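Local coordinates for protein dipeptidase AC. Metallo peptidase. MEROPS family M19 (Rhodobacter sphaeroides, PDB 3LY0) that probably acts as a zinc-dependent dipeptidase of the M19 family, holding two zinc ions and a phosphinate mimic of L-Ala-D-Ala in its active site, at residues 16-27 / 95-106. Numbering follows the deposited sequence.
Sequences FLLRLLRNPANR and VALAMAGHLLWM
Leu-17 is a knob in a hole formed by Met-99, His-102, Leu-103 and Met-106. It joins helix 16-22 to the 95-106 part of helix 89-109 in the TIM-barrel-type M19 fold; the axes of these segments cross at 107° and approach to 9.2 Å. Its CD2 lies 3.7 Å from Met-99 O and also meets Leu-103 CB and Met-106 SD. Bent at its last torsion, Met-99 brings its CE against Leu-17 CB and the backbone N of Leu-18. Leu-18 in turn packs near the metal ligand Asp-15. On one flank Leu-21 spreads CD1 onto Ala-98 CB and CD2 onto Val-95 CG1. On another, Met-106 SD lies at the edge of the Phe-16 ring, 5.1 Å from its centroid, a Met-aromatic contact. Leu-103 and Met-106 also touch strands 50-57 and 114-116, so helix 89-109 packs on the sheet as well as on helix 16-22.

Further out, His-102 is a second knob, set among Leu-17, Leu-20, Leu-21 and Arg-27. Leu-20 CB makes a CH-pi contact over one face of its imidazole, 3.9 Å from the centroid. Arg-27 extends from CG to NE along the Trp-105 indole. Its CD sits over the six-membered ring and its CZ over the five-membered ring, each 3.5 Å from the centroid of the ring beneath it, the latter a cation-pi contact. The guanidinium is stacked nearly parallel to the indole, with planes 2° apart. A leucine in place of Trp-105 would lose this flat platform, and the guanidinium would probably be freer to turn. The same group stands almost upright to the imidazole, and Arg-27 NH1 donates a bent 2.9 Å hydrogen bond to His-102 ND1, with NH1 24° out of the imidazole plane.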
loop_
_atom_site.group_PDB
_atom_site.type_symbol
_atom_site.label_atom_id
_atom_site.label_comp_id
_atom_site.label_asym_id
_atom_site.label_seq_id
_atom_site.Cartn_x
_atom_site.Cartn_y
_atom_site.Cartn_z
ATOM N N PHE A 16 7.601 4.086 -5.028
ATOM C CA PHE A 16 8.444 4.824 -5.955
ATOM C C PHE A 16 9.281 5.900 -5.259
ATOM O O PHE A 16 10.421 6.137 -5.644
ATOM C CB PHE A 16 7.604 5.458 -7.059
ATOM C CG PHE A 16 8.411 6.226 -8.058
ATOM C CD1 PHE A 16 8.375 7.607 -8.066
ATOM C CD2 PHE A 16 9.225 5.563 -8.964
ATOM C CE1 PHE A 16 9.122 8.329 -8.981
ATOM C CE2 PHE A 16 9.981 6.269 -9.876
ATOM C CZ PHE A 16 9.926 7.657 -9.889
ATOM N N LEU A 17 8.730 6.548 -4.237
ATOM C CA LEU A 17 9.465 7.614 -3.560
ATOM C C LEU A 17 10.771 7.106 -2.943
ATOM O O LEU A 17 11.727 7.864 -2.795
ATOM C CB LEU A 17 8.599 8.295 -2.493
ATOM C CG LEU A 17 7.452 9.161 -3.022
ATOM C CD1 LEU A 17 6.557 9.580 -1.880
ATOM C CD2 LEU A 17 7.995 10.392 -3.770
ATOM N N LEU A 18 10.820 5.825 -2.591
ATOM C CA LEU A 18 12.044 5.282 -2.026
ATOM C C LEU A 18 13.173 5.349 -3.046
ATOM O O LEU A 18 14.343 5.530 -2.696
ATOM C CB LEU A 18 11.819 3.842 -1.544
ATOM C CG LEU A 18 12.957 3.178 -0.769
ATOM C CD1 LEU A 18 13.176 3.848 0.573
ATOM C CD2 LEU A 18 12.631 1.697 -0.581
ATOM N N ARG A 19 12.829 5.228 -4.322
ATOM C CA ARG A 19 13.851 5.296 -5.355
ATOM C C ARG A 19 14.410 6.698 -5.503
ATOM O O ARG A 19 15.598 6.874 -5.788
ATOM C CB ARG A 19 13.326 4.736 -6.668
ATOM C CG ARG A 19 13.205 3.207 -6.580
ATOM C CD ARG A 19 12.591 2.581 -7.804
ATOM N NE ARG A 19 13.261 3.023 -9.016
ATOM C CZ ARG A 19 12.652 3.152 -10.185
ATOM N NH1 ARG A 19 11.361 2.855 -10.299
ATOM N NH2 ARG A 19 13.335 3.585 -11.233
ATOM N N LEU A 20 13.568 7.698 -5.278
ATOM C CA LEU A 20 14.046 9.075 -5.300
ATOM C C LEU A 20 14.870 9.385 -4.054
ATOM O O LEU A 20 15.869 10.103 -4.130
ATOM C CB LEU A 20 12.886 10.064 -5.470
ATOM C CG LEU A 20 12.075 9.837 -6.755
ATOM C CD1 LEU A 20 11.030 10.916 -6.962
ATOM C CD2 LEU A 20 12.990 9.725 -7.990
ATOM N N LEU A 21 14.462 8.833 -2.916
ATOM C CA LEU A 21 15.228 8.973 -1.677
ATOM C C LEU A 21 16.637 8.430 -1.868
ATOM O O LEU A 21 17.610 9.022 -1.392
ATOM C CB LEU A 21 14.552 8.221 -0.522
ATOM C CG LEU A 21 15.218 8.388 0.856
ATOM C CD1 LEU A 21 15.042 9.803 1.384
ATOM C CD2 LEU A 21 14.693 7.365 1.867
ATOM N N ARG A 22 16.740 7.309 -2.572
ATOM C CA ARG A 22 18.016 6.609 -2.709
ATOM C C ARG A 22 18.951 7.206 -3.757
ATOM O O ARG A 22 20.156 6.973 -3.712
ATOM C CB ARG A 22 17.785 5.116 -2.962
ATOM C CG ARG A 22 17.274 4.402 -1.719
ATOM C CD ARG A 22 16.837 2.979 -1.981
ATOM N NE ARG A 22 16.688 2.257 -0.717
ATOM C CZ ARG A 22 16.362 0.973 -0.612
ATOM N NH1 ARG A 22 16.144 0.251 -1.701
ATOM N NH2 ARG A 22 16.264 0.410 0.588
ATOM N N ASN A 23 18.406 7.980 -4.690
ATOM C CA ASN A 23 19.231 8.623 -5.716
ATOM C C ASN A 23 18.651 9.975 -6.123
ATOM O O ASN A 23 18.219 10.157 -7.258
ATOM C CB ASN A 23 19.389 7.714 -6.940
ATOM C CG ASN A 23 20.459 8.207 -7.911
ATOM O OD1 ASN A 23 21.042 9.282 -7.735
ATOM N ND2 ASN A 23 20.715 7.418 -8.951
ATOM N N PRO A 24 18.619 10.927 -5.182
ATOM C CA PRO A 24 17.959 12.202 -5.471
ATOM C C PRO A 24 18.626 12.975 -6.609
ATOM O O PRO A 24 17.957 13.712 -7.330
ATOM C CB PRO A 24 18.079 12.972 -4.143
ATOM C CG PRO A 24 19.212 12.314 -3.415
ATOM C CD PRO A 24 19.156 10.874 -3.810
ATOM N N ALA A 25 19.934 12.797 -6.768
ATOM C CA ALA A 25 20.669 13.508 -7.806
ATOM C C ALA A 25 20.172 13.141 -9.200
ATOM O O ALA A 25 20.242 13.955 -10.121
ATOM C CB ALA A 25 22.164 13.228 -7.688
ATOM N N ASN A 26 19.663 11.921 -9.355
ATOM C CA ASN A 26 19.197 11.474 -10.661
ATOM C C ASN A 26 17.674 11.490 -10.816
ATOM O O ASN A 26 17.128 10.863 -11.723
ATOM C CB ASN A 26 19.747 10.081 -10.971
ATOM C CG ASN A 26 19.783 9.792 -12.456
ATOM O OD1 ASN A 26 20.046 10.683 -13.265
ATOM N ND2 ASN A 26 19.521 8.544 -12.824
ATOM N N ARG A 27 16.988 12.227 -9.947
ATOM C CA ARG A 27 15.532 12.164 -9.932
ATOM C C ARG A 27 14.841 12.596 -11.228
ATOM O O ARG A 27 13.833 12.007 -11.606
ATOM C CB ARG A 27 14.951 12.903 -8.727
ATOM C CG ARG A 27 15.035 14.405 -8.807
ATOM C CD ARG A 27 14.432 14.979 -7.535
ATOM N NE ARG A 27 14.574 16.422 -7.441
ATOM C CZ ARG A 27 14.089 17.125 -6.425
ATOM N NH1 ARG A 27 13.424 16.500 -5.463
ATOM N NH2 ARG A 27 14.262 18.438 -6.374
ATOM N N VAL A 95 13.631 12.290 7.024
ATOM C CA VAL A 95 13.485 11.334 5.927
ATOM C C VAL A 95 12.094 11.490 5.318
ATOM O O VAL A 95 11.944 11.516 4.093
ATOM C CB VAL A 95 13.736 9.867 6.380
ATOM C CG1 VAL A 95 13.513 8.915 5.218
ATOM C CG2 VAL A 95 15.151 9.708 6.916
ATOM N N ALA A 96 11.083 11.620 6.173
ATOM C CA ALA A 96 9.711 11.790 5.710
ATOM C C ALA A 96 9.580 13.111 4.952
ATOM O O ALA A 96 8.888 13.186 3.931
ATOM C CB ALA A 96 8.735 11.747 6.877
ATOM N N LEU A 97 10.218 14.168 5.458
ATOM C CA LEU A 97 10.225 15.440 4.729
ATOM C C LEU A 97 10.904 15.302 3.369
ATOM O O LEU A 97 10.433 15.871 2.391
ATOM C CB LEU A 97 10.881 16.559 5.543
ATOM C CG LEU A 97 10.082 17.101 6.727
ATOM C CD1 LEU A 97 10.895 18.165 7.444
ATOM C CD2 LEU A 97 8.748 17.685 6.267
ATOM N N ALA A 98 12.014 14.571 3.303
ATOM C CA ALA A 98 12.687 14.367 2.027
ATOM C C ALA A 98 11.740 13.717 1.026
ATOM O O ALA A 98 11.631 14.149 -0.119
ATOM C CB ALA A 98 13.948 13.524 2.208
ATOM N N MET A 99 11.045 12.669 1.455
ATOM C CA MET A 99 10.193 11.930 0.537
ATOM C C MET A 99 8.956 12.750 0.142
ATOM O O MET A 99 8.559 12.775 -1.024
ATOM C CB MET A 99 9.818 10.573 1.147
ATOM C CG MET A 99 11.066 9.710 1.454
ATOM S SD MET A 99 10.765 8.095 2.257
ATOM C CE MET A 99 10.313 7.096 0.843
ATOM N N ALA A 100 8.352 13.441 1.107
ATOM C CA ALA A 100 7.243 14.340 0.778
ATOM C C ALA A 100 7.697 15.427 -0.199
ATOM O O ALA A 100 6.957 15.804 -1.100
ATOM C CB ALA A 100 6.656 14.978 2.044
ATOM N N GLY A 101 8.923 15.911 -0.014
ATOM C CA GLY A 101 9.491 16.914 -0.902
ATOM C C GLY A 101 9.687 16.396 -2.321
ATOM O O GLY A 101 9.465 17.124 -3.292
ATOM N N HIS A 102 10.087 15.136 -2.452
ATOM C CA HIS A 102 10.210 14.512 -3.777
ATOM C C HIS A 102 8.842 14.375 -4.449
ATOM O O HIS A 102 8.728 14.542 -5.663
ATOM C CB HIS A 102 10.866 13.130 -3.685
ATOM C CG HIS A 102 12.327 13.175 -3.383
ATOM N ND1 HIS A 102 13.216 13.906 -4.143
ATOM C CD2 HIS A 102 13.062 12.558 -2.428
ATOM C CE1 HIS A 102 14.435 13.751 -3.657
ATOM N NE2 HIS A 102 14.370 12.937 -2.616
ATOM N N LEU A 103 7.809 14.084 -3.663
ATOM C CA LEU A 103 6.472 13.907 -4.217
ATOM C C LEU A 103 5.978 15.229 -4.805
ATOM O O LEU A 103 5.440 15.269 -5.909
ATOM C CB LEU A 103 5.506 13.388 -3.153
ATOM C CG LEU A 103 4.084 13.075 -3.613
ATOM C CD1 LEU A 103 4.098 11.961 -4.650
ATOM C CD2 LEU A 103 3.195 12.701 -2.439
ATOM N N LEU A 104 6.161 16.324 -4.068
ATOM C CA LEU A 104 5.760 17.630 -4.586
ATOM C C LEU A 104 6.601 17.988 -5.801
ATOM O O LEU A 104 6.084 18.536 -6.793
ATOM C CB LEU A 104 5.859 18.733 -3.527
ATOM C CG LEU A 104 4.823 18.727 -2.407
ATOM C CD1 LEU A 104 4.880 20.041 -1.641
ATOM C CD2 LEU A 104 3.427 18.479 -2.947
ATOM N N TRP A 105 7.894 17.700 -5.725
ATOM C CA TRP A 105 8.769 17.914 -6.872
ATOM C C TRP A 105 8.276 17.169 -8.120
ATOM O O TRP A 105 8.308 17.719 -9.216
ATOM C CB TRP A 105 10.224 17.546 -6.557
ATOM C CG TRP A 105 11.019 17.521 -7.803
ATOM C CD1 TRP A 105 11.595 18.590 -8.424
ATOM C CD2 TRP A 105 11.266 16.387 -8.641
ATOM N NE1 TRP A 105 12.205 18.185 -9.586
ATOM C CE2 TRP A 105 12.018 16.837 -9.741
ATOM C CE3 TRP A 105 10.936 15.027 -8.557
ATOM C CZ2 TRP A 105 12.448 15.981 -10.757
ATOM C CZ3 TRP A 105 11.366 14.172 -9.567
ATOM C CH2 TRP A 105 12.111 14.655 -10.653
ATOM N N MET A 106 7.826 15.922 -7.958
ATOM C CA MET A 106 7.333 15.139 -9.095
ATOM C C MET A 106 6.233 15.888 -9.846
ATOM O O MET A 106 6.170 15.881 -11.081
ATOM C CB MET A 106 6.797 13.771 -8.635
ATOM C CG MET A 106 7.854 12.751 -8.242
ATOM S SD MET A 106 7.183 11.292 -7.327
ATOM C CE MET A 106 5.974 10.631 -8.517
#